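Local coordinates for protein HTH-type transcriptional regulator mcbR (Escherichia coli UMEA 3718-1, PDB 4P9F) that represses transcription of mcbA by binding its promoter region, preventing colanic acid overproduction and mucoidy, and is important for biofilm formation, at residues Glu177-Leu182 against Ala199-Gln204. Sequence-based numbering, arbitrary orientation.
Sequences ENYHLL and AEIMQQ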
loop_
_atom_site.group_PDB
_atom_site.type_symbol
_atom_site.label_atom_id
_atom_site.label_comp_id
_atom_site.label_asym_id
_atom_site.label_seq_id
_atom_site.Cartn_x
_atom_site.Cartn_y
_atom_site.Cartn_z
ATOM N N GLU A 177 -24.282 15.775 -1.970
ATOM C CA GLU A 177 -24.003 17.169 -1.663
ATOM C C GLU A 177 -22.555 17.335 -1.190
ATOM O O GLU A 177 -21.900 18.324 -1.526
ATOM C CB GLU A 177 -24.974 17.707 -0.618
ATOM C CG GLU A 177 -26.266 18.220 -1.216
ATOM C CD GLU A 177 -26.035 19.213 -2.348
ATOM O OE1 GLU A 177 -25.508 20.316 -2.090
ATOM O OE2 GLU A 177 -26.375 18.885 -3.499
ATOM N N ASN A 178 -22.055 16.377 -0.415
ATOM C CA ASN A 178 -20.661 16.435 0.004
ATOM C C ASN A 178 -19.686 16.406 -1.170
ATOM O O ASN A 178 -18.602 16.984 -1.079
ATOM C CB ASN A 178 -20.337 15.295 0.981
ATOM C CG ASN A 178 -20.787 15.598 2.410
ATOM O OD1 ASN A 178 -20.783 16.751 2.847
ATOM N ND2 ASN A 178 -21.170 14.561 3.144
ATOM N N TYR A 179 -20.081 15.773 -2.273
ATOM C CA TYR A 179 -19.246 15.717 -3.474
ATOM C C TYR A 179 -19.220 17.088 -4.161
ATOM O O TYR A 179 -18.163 17.548 -4.599
ATOM C CB TYR A 179 -19.751 14.638 -4.439
ATOM C CG TYR A 179 -19.481 13.221 -3.976
ATOM C CD1 TYR A 179 -20.315 12.613 -3.045
ATOM C CD2 TYR A 179 -18.407 12.489 -4.465
ATOM C CE1 TYR A 179 -20.084 11.326 -2.605
ATOM C CE2 TYR A 179 -18.168 11.185 -4.029
ATOM C CZ TYR A 179 -19.016 10.618 -3.097
ATOM O OH TYR A 179 -18.811 9.329 -2.644
ATOM N N HIS A 180 -20.380 17.739 -4.237
ATOM C CA HIS A 180 -20.465 19.111 -4.729
ATOM C C HIS A 180 -19.579 20.043 -3.910
ATOM O O HIS A 180 -18.835 20.853 -4.459
ATOM C CB HIS A 180 -21.912 19.630 -4.669
ATOM C CG HIS A 180 -22.824 19.009 -5.679
ATOM N ND1 HIS A 180 -22.705 19.249 -7.031
ATOM C CD2 HIS A 180 -23.876 18.170 -5.537
ATOM C CE1 HIS A 180 -23.641 18.579 -7.679
ATOM N NE2 HIS A 180 -24.367 17.919 -6.797
ATOM N N LEU A 181 -19.636 19.887 -2.589
ATOM C CA LEU A 181 -18.865 20.722 -1.685
ATOM C C LEU A 181 -17.360 20.471 -1.860
ATOM O O LEU A 181 -16.564 21.400 -1.828
ATOM C CB LEU A 181 -19.308 20.473 -0.239
ATOM C CG LEU A 181 -20.711 20.989 0.106
ATOM C CD1 LEU A 181 -21.091 20.643 1.541
ATOM C CD2 LEU A 181 -20.766 22.508 -0.098
ATOM N N LEU A 182 -16.980 19.212 -2.060
ATOM C CA LEU A 182 -15.582 18.885 -2.302
ATOM C C LEU A 182 -15.084 19.531 -3.601
ATOM O O LEU A 182 -13.986 20.085 -3.657
ATOM C CB LEU A 182 -15.385 17.371 -2.366
ATOM C CG LEU A 182 -13.982 16.926 -2.726
ATOM C CD1 LEU A 182 -13.001 17.459 -1.685
ATOM C CD2 LEU A 182 -13.899 15.398 -2.816
ATOM N N ALA A 199 -13.177 13.899 4.173
ATOM C CA ALA A 199 -13.379 13.168 5.422
ATOM C C ALA A 199 -14.870 12.907 5.675
ATOM O O ALA A 199 -15.256 11.811 6.074
ATOM C CB ALA A 199 -12.771 13.928 6.605
ATOM N N GLU A 200 -15.701 13.916 5.415
ATOM C CA GLU A 200 -17.149 13.791 5.574
ATOM C C GLU A 200 -17.705 12.723 4.625
ATOM O O GLU A 200 -18.571 11.926 5.001
ATOM C CB GLU A 200 -17.836 15.147 5.313
ATOM C CG GLU A 200 -17.683 16.211 6.424
ATOM C CD GLU A 200 -18.716 16.096 7.544
ATOM O OE1 GLU A 200 -19.925 16.184 7.245
ATOM O OE2 GLU A 200 -18.330 15.962 8.724
ATOM N N ILE A 201 -17.208 12.715 3.389
ATOM C CA ILE A 201 -17.624 11.717 2.394
ATOM C C ILE A 201 -17.319 10.315 2.892
ATOM O O ILE A 201 -18.165 9.414 2.838
ATOM C CB ILE A 201 -16.931 11.960 1.028
ATOM C CG1 ILE A 201 -17.505 13.230 0.376
ATOM C CG2 ILE A 201 -17.114 10.754 0.086
ATOM C CD1 ILE A 201 -16.775 13.665 -0.860
HETATM N N MSE A 202 -16.106 10.136 3.386
HETATM C CA MSE A 202 -15.681 8.838 3.859
HETATM C C MSE A 202 -16.479 8.420 5.080
HETATM O O MSE A 202 -16.941 7.285 5.151
HETATM C CB MSE A 202 -14.178 8.841 4.158
HETATM C CG MSE A 202 -13.302 8.957 2.885
HETATM SE SE MSE A 202 -11.369 8.708 3.242
HETATM C CE MSE A 202 -10.971 10.354 4.191
ATOM N N GLN A 203 -16.684 9.342 6.017
ATOM C CA GLN A 203 -17.448 9.032 7.228
ATOM C C GLN A 203 -18.864 8.551 6.912
ATOM O O GLN A 203 -19.313 7.525 7.441
ATOM C CB GLN A 203 -17.522 10.246 8.159
ATOM C CG GLN A 203 -16.292 10.448 8.995
ATOM C CD GLN A 203 -16.384 11.676 9.873
ATOM O OE1 GLN A 203 -17.475 12.195 10.131
ATOM N NE2 GLN A 203 -15.235 12.156 10.330
ATOM N N GLN A 204 -19.555 9.268 6.030
ATOM C CA GLN A 204 -20.929 8.892 5.703
ATOM C C GLN A 204 -20.985 7.567 4.914
ATOM O O GLN A 204 -21.904 6.769 5.115
ATOM C CB GLN A 204 -21.632 10.018 4.928
ATOM C CG GLN A 204 -21.123 10.250 3.500
ATOM C CD GLN A 204 -21.836 11.397 2.773
ATOM O OE1 GLN A 204 -22.532 12.206 3.391
ATOM N NE2 GLN A 204 -21.670 11.456 1.453
#
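I201 reaches from helix 191-210 across to Y179, N178 and L182 on helix 177-187, the two helices running nearly antiparallel with their local axes 9.5 Å apart. Its side chain can be followed outward from CB, which carries two branches. CG2, which chi1 (-71°) sets anti to the backbone N, leans on the phenol end of the tyrosine, 3.5 Å from Y179 OH and a little farther from Y179 CZ. CG1 presses against N178 CB at 3.6 Å. From there the extended chi2 carries CD1 on over the middle of the Y179 ring: it stands 4.0 Å from the ring centroid, only 7° off the normal, a CH-pi contact made squarely on one face. The same methyl also meets L182 CD2 at 3.9 Å, and L182 in turn packs on F132 and I136 of helix 122-138. With an alanine here, this face of the Y179 ring would probably lose its methyl, and a gap would open between N178 CB and L182.

On the more solvent-accessible side the chemistry turns polar. N178 and Q204 approach from opposite directions with their amide planes 44° apart, and N178 ND2 lies 2.7 Å from Q204 OE1; the bond is strongly bent and weak despite that distance. Q204 NE2 has a firmer partner in the backbone oxygen of H175, just ahead of helix 177-187, while N205 hydrogen-bonds the Y179 hydroxyl. This is a helical hairpin within the FCD domain, the ligand-binding type of C-terminal domain in this GntR subfamily. Here the two helices meet chiefly through apolar contact around I201, with amides at the border adding polar links rather than a strong direct bond.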